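Local coordinates for protein aminotransferase (PDB 4ZM4) that belongs to the class-III aminotransferases, pyridoxal-phosphate-dependent enzymes, and forms a two-chain assembly with the ligand P3B bound, at residues 70-73 with 74-78; 337-340 with 341-345; 421-424 with 425-429. The protein carries 1 engineered substitution. All blocks are in the same frame, centred on the assembly; numbering follows the deposited sequence.

Contact 1: 70-73 with 74-78; sequences HLFG and YADRE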
loop_
_atom_site.group_PDB
_atom_site.type_symbol
_atom_site.label_atom_id
_atom_site.label_comp_id
_atom_site.label_asym_id
_atom_site.label_seq_id
_atom_site.Cartn_x
_atom_site.Cartn_y
_atom_site.Cartn_z
ATOM N N HIS B 70 -12.164 -8.567 -8.851
ATOM C CA HIS B 70 -13.098 -9.665 -8.657
ATOM C C HIS B 70 -13.542 -10.270 -9.959
ATOM O O HIS B 70 -14.638 -10.022 -10.455
ATOM C CB HIS B 70 -14.268 -9.164 -7.818
ATOM C CG HIS B 70 -13.838 -8.623 -6.492
ATOM N ND1 HIS B 70 -13.856 -7.268 -6.190
ATOM C CD2 HIS B 70 -13.323 -9.242 -5.412
ATOM C CE1 HIS B 70 -13.368 -7.084 -4.979
ATOM N NE2 HIS B 70 -13.048 -8.261 -4.479
ATOM N N LEU B 71 -12.693 -11.117 -10.492
ATOM C CA LEU B 71 -12.951 -11.809 -11.738
ATOM C C LEU B 71 -14.081 -12.837 -11.586
ATOM O O LEU B 71 -14.834 -13.111 -12.542
ATOM C CB LEU B 71 -11.677 -12.481 -12.187
ATOM C CG LEU B 71 -11.523 -12.794 -13.653
ATOM C CD1 LEU B 71 -11.445 -11.528 -14.471
ATOM C CD2 LEU B 71 -10.263 -13.629 -13.870
ATOM N N PHE B 72 -14.199 -13.391 -10.393
ATOM C CA PHE B 72 -15.204 -14.400 -10.080
ATOM C C PHE B 72 -16.306 -13.876 -9.152
ATOM O O PHE B 72 -17.075 -14.650 -8.600
ATOM C CB PHE B 72 -14.520 -15.604 -9.409
ATOM C CG PHE B 72 -13.403 -16.202 -10.222
ATOM C CD1 PHE B 72 -13.684 -16.924 -11.390
ATOM C CD2 PHE B 72 -12.069 -16.048 -9.837
ATOM C CE1 PHE B 72 -12.662 -17.479 -12.141
ATOM C CE2 PHE B 72 -11.047 -16.608 -10.597
ATOM C CZ PHE B 72 -11.338 -17.322 -11.747
ATOM N N GLY B 73 -16.355 -12.577 -8.920
ATOM C CA GLY B 73 -17.356 -12.009 -8.011
ATOM C C GLY B 73 -16.893 -11.909 -6.598
ATOM O O GLY B 73 -15.792 -12.313 -6.248
ATOM N N TYR B 74 -17.737 -11.312 -5.768
ATOM C CA TYR B 74 -17.438 -11.051 -4.383
ATOM C C TYR B 74 -17.527 -12.331 -3.560
ATOM O O TYR B 74 -18.242 -13.266 -3.943
ATOM C CB TYR B 74 -18.439 -10.066 -3.816
ATOM C CG TYR B 74 -18.366 -8.648 -4.343
ATOM C CD1 TYR B 74 -17.173 -7.951 -4.371
ATOM C CD2 TYR B 74 -19.533 -7.965 -4.718
ATOM C CE1 TYR B 74 -17.131 -6.653 -4.839
ATOM C CE2 TYR B 74 -19.485 -6.657 -5.168
ATOM C CZ TYR B 74 -18.282 -6.009 -5.222
ATOM O OH TYR B 74 -18.236 -4.703 -5.645
ATOM N N ALA B 75 -16.839 -12.369 -2.418
ATOM C CA ALA B 75 -16.896 -13.536 -1.497
ATOM C C ALA B 75 -16.597 -14.877 -2.174
ATOM O O ALA B 75 -17.375 -15.848 -2.032
ATOM C CB ALA B 75 -18.252 -13.602 -0.796
ATOM N N ASP B 76 -15.499 -14.918 -2.934
ATOM C CA ASP B 76 -15.078 -16.135 -3.640
ATOM C C ASP B 76 -14.489 -17.072 -2.602
ATOM O O ASP B 76 -13.391 -16.812 -2.096
ATOM C CB ASP B 76 -14.052 -15.769 -4.738
ATOM C CG ASP B 76 -13.726 -16.930 -5.686
ATOM O OD1 ASP B 76 -12.826 -16.774 -6.536
ATOM O OD2 ASP B 76 -14.346 -18.001 -5.612
ATOM N N ARG B 77 -15.199 -18.153 -2.278
ATOM C CA ARG B 77 -14.798 -19.052 -1.191
ATOM C C ARG B 77 -13.466 -19.783 -1.412
ATOM O O ARG B 77 -12.675 -19.942 -0.478
ATOM C CB ARG B 77 -15.933 -20.025 -0.829
ATOM C CG ARG B 77 -16.992 -19.358 0.058
ATOM C CD ARG B 77 -18.073 -20.304 0.609
ATOM N NE ARG B 77 -17.611 -21.065 1.784
ATOM C CZ ARG B 77 -17.465 -20.564 3.017
ATOM N NH1 ARG B 77 -17.702 -19.274 3.277
ATOM N NH2 ARG B 77 -17.053 -21.356 3.999
ATOM N N GLU B 78 -13.207 -20.200 -2.640
ATOM C CA GLU B 78 -11.954 -20.851 -2.983
ATOM C C GLU B 78 -10.750 -20.007 -2.643
ATOM O O GLU B 78 -9.662 -20.537 -2.457
ATOM C CB GLU B 78 -11.912 -21.205 -4.470
ATOM C CG GLU B 78 -12.869 -22.311 -4.863
ATOM C CD GLU B 78 -12.985 -22.450 -6.359
ATOM O OE1 GLU B 78 -13.657 -21.588 -6.975
ATOM O OE2 GLU B 78 -12.414 -23.411 -6.929
HETATM O O HOH W 1 -14.113 -12.279 -3.578
#
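Between His70 and Tyr74 the backbone bends back on itself, held within the bend by a weak bond from Gly73 N to His70 O of 3.4 Å. This is a loop of the class-III aminotransferase fold that leads into helix 77-89. Gly73 sits at the pivot with backbone angles that call for glycine. The bend brings two rings together in a T-shaped pair. The edge of Tyr74 faces the imidazole of His70, with ring centroids 5.0 Å apart and planes at 63°. Tyr74 CD1 stands over the centre of the His70 ring, and Tyr74 CE1 comes to 3.6 Å from His70 ND1. The polar ends of both rings are bonded elsewhere, His70 ND1 to Met65 O and Tyr74 OH to Asp62. Met92 of the second subunit packs on both side chains.

A second pair forms on Phe72 and Asp76. Asp76 has CG anti to its own N (chi1 -170°), which carries the carboxylate back to the phenyl group. Its OD1 lies 3.5 Å from Phe72 CD2 and equally close to Phe72 CB. Lys327 joins the two: it makes a salt bridge with Asp76 and a cation-pi contact with Phe72. Its charge probably offsets that of the carboxylate beside the ring. Asp76 is the N-cap residue of helix 77-89, but its side chain makes no capping bond. A water bridges the loop just before the helix, donating to Gly73 O at 3.2 Å and accepting from Asp76 N at 3.0 Å.

Contact 2: 337-340 with 341-345; sequences RLED and TGQYM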
loop_
_atom_site.group_PDB
_atom_site.type_symbol
_atom_site.label_atom_id
_atom_site.label_comp_id
_atom_site.label_asym_id
_atom_site.label_seq_id
_atom_site.Cartn_x
_atom_site.Cartn_y
_atom_site.Cartn_z
ATOM N N ARG B 337 -15.123 -17.830 -21.825
ATOM C CA ARG B 337 -16.412 -17.612 -21.196
ATOM C C ARG B 337 -16.595 -16.148 -20.763
ATOM O O ARG B 337 -17.686 -15.606 -20.891
ATOM C CB ARG B 337 -16.578 -18.521 -19.978
ATOM C CG ARG B 337 -17.165 -19.884 -20.308
ATOM C CD ARG B 337 -16.754 -21.020 -19.365
ATOM N NE ARG B 337 -16.389 -20.631 -18.000
ATOM C CZ ARG B 337 -15.386 -21.168 -17.302
ATOM N NH1 ARG B 337 -14.595 -22.087 -17.822
ATOM N NH2 ARG B 337 -15.150 -20.740 -16.066
ATOM N N LEU B 338 -15.539 -15.526 -20.237
ATOM C CA LEU B 338 -15.593 -14.097 -19.880
ATOM C C LEU B 338 -15.910 -13.278 -21.104
ATOM O O LEU B 338 -16.639 -12.307 -21.021
ATOM C CB LEU B 338 -14.270 -13.625 -19.237
ATOM C CG LEU B 338 -13.969 -14.223 -17.850
ATOM C CD1 LEU B 338 -12.530 -13.970 -17.446
ATOM C CD2 LEU B 338 -14.905 -13.688 -16.781
ATOM N N GLU B 339 -15.337 -13.658 -22.241
ATOM C CA GLU B 339 -15.585 -12.963 -23.501
ATOM C C GLU B 339 -17.061 -13.044 -23.891
ATOM O O GLU B 339 -17.646 -12.025 -24.304
ATOM C CB GLU B 339 -14.651 -13.498 -24.603
ATOM C CG GLU B 339 -14.964 -13.024 -26.025
ATOM C CD GLU B 339 -14.978 -11.520 -26.214
ATOM O OE1 GLU B 339 -14.227 -10.811 -25.510
ATOM O OE2 GLU B 339 -15.720 -11.049 -27.092
ATOM N N ASP B 340 -17.672 -14.222 -23.735
ATOM C CA ASP B 340 -19.125 -14.386 -23.995
ATOM C C ASP B 340 -19.963 -13.518 -23.057
ATOM O O ASP B 340 -20.942 -12.905 -23.474
ATOM C CB ASP B 340 -19.591 -15.845 -23.828
ATOM C CG ASP B 340 -18.910 -16.810 -24.802
ATOM O OD1 ASP B 340 -18.356 -16.373 -25.832
ATOM O OD2 ASP B 340 -18.920 -18.031 -24.521
ATOM N N THR B 341 -19.582 -13.498 -21.774
ATOM C CA THR B 341 -20.222 -12.632 -20.797
ATOM C C THR B 341 -20.211 -11.156 -21.242
ATOM O O THR B 341 -21.235 -10.490 -21.228
ATOM C CB THR B 341 -19.562 -12.768 -19.415
ATOM O OG1 THR B 341 -19.723 -14.105 -18.947
ATOM C CG2 THR B 341 -20.219 -11.817 -18.408
ATOM N N GLY B 342 -19.050 -10.678 -21.650
ATOM C CA GLY B 342 -18.889 -9.302 -22.094
ATOM C C GLY B 342 -19.655 -9.006 -23.366
ATOM O O GLY B 342 -20.274 -7.945 -23.493
ATOM N N GLN B 343 -19.635 -9.943 -24.297
ATOM C CA GLN B 343 -20.340 -9.767 -25.543
ATOM C C GLN B 343 -21.814 -9.644 -25.252
ATOM O O GLN B 343 -22.508 -8.781 -25.816
ATOM C CB GLN B 343 -20.078 -10.944 -26.498
ATOM C CG GLN B 343 -20.649 -10.748 -27.903
ATOM C CD GLN B 343 -19.884 -9.724 -28.704
ATOM O OE1 GLN B 343 -20.361 -8.623 -28.956
ATOM N NE2 GLN B 343 -18.678 -10.085 -29.117
ATOM N N TYR B 344 -22.324 -10.534 -24.405
ATOM C CA TYR B 344 -23.743 -10.506 -24.094
ATOM C C TYR B 344 -24.131 -9.192 -23.412
ATOM O O TYR B 344 -25.217 -8.667 -23.666
ATOM C CB TYR B 344 -24.154 -11.717 -23.254
ATOM C CG TYR B 344 -25.667 -11.879 -23.139
ATOM C CD1 TYR B 344 -26.453 -12.090 -24.275
ATOM C CD2 TYR B 344 -26.299 -11.829 -21.905
ATOM C CE1 TYR B 344 -27.828 -12.234 -24.185
ATOM C CE2 TYR B 344 -27.660 -11.995 -21.798
ATOM C CZ TYR B 344 -28.424 -12.200 -22.943
ATOM O OH TYR B 344 -29.787 -12.367 -22.835
ATOM N N MET B 345 -23.276 -8.672 -22.532
ATOM C CA MET B 345 -23.593 -7.401 -21.867
ATOM C C MET B 345 -23.566 -6.316 -22.915
ATOM O O MET B 345 -24.477 -5.503 -22.974
ATOM C CB MET B 345 -22.623 -7.073 -20.725
ATOM C CG MET B 345 -22.913 -5.722 -20.046
ATOM S SD MET B 345 -24.418 -5.710 -19.017
ATOM C CE MET B 345 -23.746 -6.427 -17.516
#
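Thr341 turns its hydroxyl back along helix 334-355 toward Arg337, one turn earlier. With chi1 at -62°, OG1 sits beside the threonine's own N and reaches Arg337 O at 3.2 Å. The hydroxyl approaches from above the carbonyl plane, 36° out of it. Thr341 N bonds the same oxygen at 3.0 Å and lies nearer to that plane. CG2 takes the position anti to the backbone N, and the side chain packs on Ile432 of helix 429-444.

Glu339 and Gln343 run side by side elsewhere on the helix. Both chains leave with CG anti to the backbone N and then bend at the second torsion, which keeps them pointing the same way. Their flat ends are turned 72° apart. The Glu339 carboxylate makes a salt bridge with Arg364.

Tyr344 meets the turn before it through CB, which is 3.4 Å from Asp340 O. Its ring leads away to helix 429-444, where OH bonds Asp433. Asp340 O accepts from Tyr344 N at 2.9 Å and more weakly from Arg429.

The regular alpha-helical bonding is thus supplemented at Arg337 O, where two donors from one residue satisfy a single carbonyl and tie the buried threonine hydroxyl to the helix.

Contact 3: 421-424 with 425-429; sequences WFLS and TAHTR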
loop_
_atom_site.group_PDB
_atom_site.type_symbol
_atom_site.label_atom_id
_atom_site.label_comp_id
_atom_site.label_asym_id
_atom_site.label_seq_id
_atom_site.Cartn_x
_atom_site.Cartn_y
_atom_site.Cartn_z
ATOM N N TRP B 421 -16.912 -0.319 -16.329
ATOM C CA TRP B 421 -17.548 -1.474 -15.672
ATOM C C TRP B 421 -16.555 -2.639 -15.661
ATOM O O TRP B 421 -15.804 -2.852 -16.639
ATOM C CB TRP B 421 -18.760 -1.945 -16.505
ATOM C CG TRP B 421 -19.895 -0.960 -16.682
ATOM C CD1 TRP B 421 -19.928 0.346 -16.304
ATOM C CD2 TRP B 421 -21.145 -1.216 -17.335
ATOM N NE1 TRP B 421 -21.120 0.908 -16.669
ATOM C CE2 TRP B 421 -21.891 -0.037 -17.286
ATOM C CE3 TRP B 421 -21.710 -2.344 -17.947
ATOM C CZ2 TRP B 421 -23.176 0.053 -17.836
ATOM C CZ3 TRP B 421 -22.961 -2.249 -18.492
ATOM C CH2 TRP B 421 -23.693 -1.074 -18.421
ATOM N N PHE B 422 -16.596 -3.439 -14.610
ATOM C CA PHE B 422 -15.723 -4.612 -14.455
ATOM C C PHE B 422 -16.543 -5.889 -14.269
ATOM O O PHE B 422 -16.821 -6.314 -13.139
ATOM C CB PHE B 422 -14.823 -4.423 -13.235
ATOM C CG PHE B 422 -13.817 -3.329 -13.398
ATOM C CD1 PHE B 422 -14.089 -2.056 -12.970
ATOM C CD2 PHE B 422 -12.577 -3.581 -13.976
ATOM C CE1 PHE B 422 -13.137 -1.065 -13.069
ATOM C CE2 PHE B 422 -11.647 -2.577 -14.094
ATOM C CZ PHE B 422 -11.922 -1.318 -13.644
ATOM N N LEU B 423 -16.920 -6.534 -15.374
ATOM C CA LEU B 423 -17.781 -7.748 -15.284
ATOM C C LEU B 423 -17.016 -8.958 -14.715
ATOM O O LEU B 423 -15.787 -8.968 -14.672
ATOM C CB LEU B 423 -18.423 -8.075 -16.632
ATOM C CG LEU B 423 -19.071 -6.904 -17.382
ATOM C CD1 LEU B 423 -19.714 -7.396 -18.663
ATOM C CD2 LEU B 423 -20.107 -6.176 -16.536
ATOM N N SER B 424 -17.771 -9.953 -14.285
ATOM C CA SER B 424 -17.250 -11.105 -13.570
ATOM C C SER B 424 -18.047 -12.324 -13.967
ATOM O O SER B 424 -19.060 -12.209 -14.657
ATOM C CB SER B 424 -17.384 -10.904 -12.071
ATOM O OG SER B 424 -18.705 -11.192 -11.645
ATOM N N THR B 425 -17.595 -13.500 -13.549
ATOM C CA THR B 425 -18.298 -14.742 -13.909
ATOM C C THR B 425 -19.612 -14.809 -13.184
ATOM O O THR B 425 -20.481 -15.608 -13.552
ATOM C CB THR B 425 -17.466 -15.988 -13.572
ATOM O OG1 THR B 425 -17.133 -15.961 -12.192
ATOM C CG2 THR B 425 -16.177 -16.011 -14.390
ATOM N N ALA B 426 -19.793 -13.964 -12.169
ATOM C CA ALA B 426 -21.081 -13.892 -11.459
ATOM C C ALA B 426 -22.126 -13.079 -12.211
ATOM O O ALA B 426 -23.311 -13.102 -11.849
ATOM C CB ALA B 426 -20.902 -13.320 -10.068
ATOM N N HIS B 427 -21.705 -12.357 -13.243
ATOM C CA HIS B 427 -22.652 -11.654 -14.116
ATOM C C HIS B 427 -23.158 -12.624 -15.203
ATOM O O HIS B 427 -22.719 -12.585 -16.337
ATOM C CB HIS B 427 -22.016 -10.437 -14.740
ATOM C CG HIS B 427 -21.743 -9.340 -13.758
ATOM N ND1 HIS B 427 -20.582 -9.270 -13.023
ATOM C CD2 HIS B 427 -22.479 -8.262 -13.400
ATOM C CE1 HIS B 427 -20.617 -8.199 -12.251
ATOM N NE2 HIS B 427 -21.760 -7.581 -12.450
ATOM N N THR B 428 -24.061 -13.516 -14.792
ATOM C CA THR B 428 -24.641 -14.570 -15.653
ATOM C C THR B 428 -25.611 -13.922 -16.627
ATOM O O THR B 428 -25.862 -12.723 -16.543
ATOM C CB THR B 428 -25.443 -15.575 -14.812
ATOM O OG1 THR B 428 -26.517 -14.887 -14.185
ATOM C CG2 THR B 428 -24.588 -16.221 -13.728
ATOM N N ARG B 429 -26.156 -14.708 -17.542
ATOM C CA ARG B 429 -27.194 -14.199 -18.453
ATOM C C ARG B 429 -28.393 -13.604 -17.713
ATOM O O ARG B 429 -28.884 -12.549 -18.104
ATOM C CB ARG B 429 -27.697 -15.275 -19.433
ATOM C CG ARG B 429 -27.003 -15.262 -20.799
ATOM C CD ARG B 429 -26.027 -16.419 -20.993
ATOM N NE ARG B 429 -25.016 -16.121 -22.006
ATOM C CZ ARG B 429 -23.765 -15.721 -21.767
ATOM N NH1 ARG B 429 -23.303 -15.551 -20.520
ATOM N NH2 ARG B 429 -22.961 -15.494 -22.802
#
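Ser424 and His427 close a type I beta turn just after strand 421-422, and their side chains meet inside it. The turn bond, His427 N to Ser424 O, is 3.0 Å long and comes from well above the carbonyl plane. Ser424 OG is the tight centre. Its chi1 of 80° places it between the residue's own N and carbonyl carbon, and from there it reaches two partners. It accepts from Ala426 N at 3.0 Å, which makes an ST turn. It also shares a hydrogen bond of 3.0 Å with His427 ND1, lying at the edge of the imidazole near its plane. Ser424 N gives ND1 a further, weak bond of 3.2 Å. The other ring nitrogen, NE2, is bonded to Asp62 O. The imidazole is therefore gripped through both nitrogens, which should fix its rotation. Leu423 CD2 lies over one of its faces.

The outer side is looser. CB of Thr425 points away from residues 421-424, and its side chain packs on Phe72 and Leu338 instead. The chain then passes through an inverse gamma turn centred on His427, with a weak bond from Thr428 N to Ala426 O. Thr428 and Arg429 are exposed and do not touch residues 421-424. Thr428 OG1 caps helix 429-444 through a weak bond to Val431 N.

The whole segment links a strand to a helix. Strand 421-422 borders strand 368-373 in a small antiparallel sheet, helix 334-355 packs on Leu423 and Thr425, and the turn delivers the chain into helix 429-444.

Contact 3 connects the other two. Its centre is about 8 Å from that of contact 2 and about 11 Å from that of contact 1, whereas contacts 1 and 2 are about 17 Å apart between centres. A probable hydrogen bond of 3.0 Å from Thr425 N to Leu71 O joins contact 3 to contact 1. Leu338 of contact 2 touches both, with CD1 at 4.0 Å from Leu71 CD1 and CD2 at 3.6 Å from Thr425 CG2. Asp62 serves contacts 1 and 3, bonding Tyr74 and His427. The Phe422 side chain lies about 5 Å from bound P3B, and that of His70 about 12 Å from it.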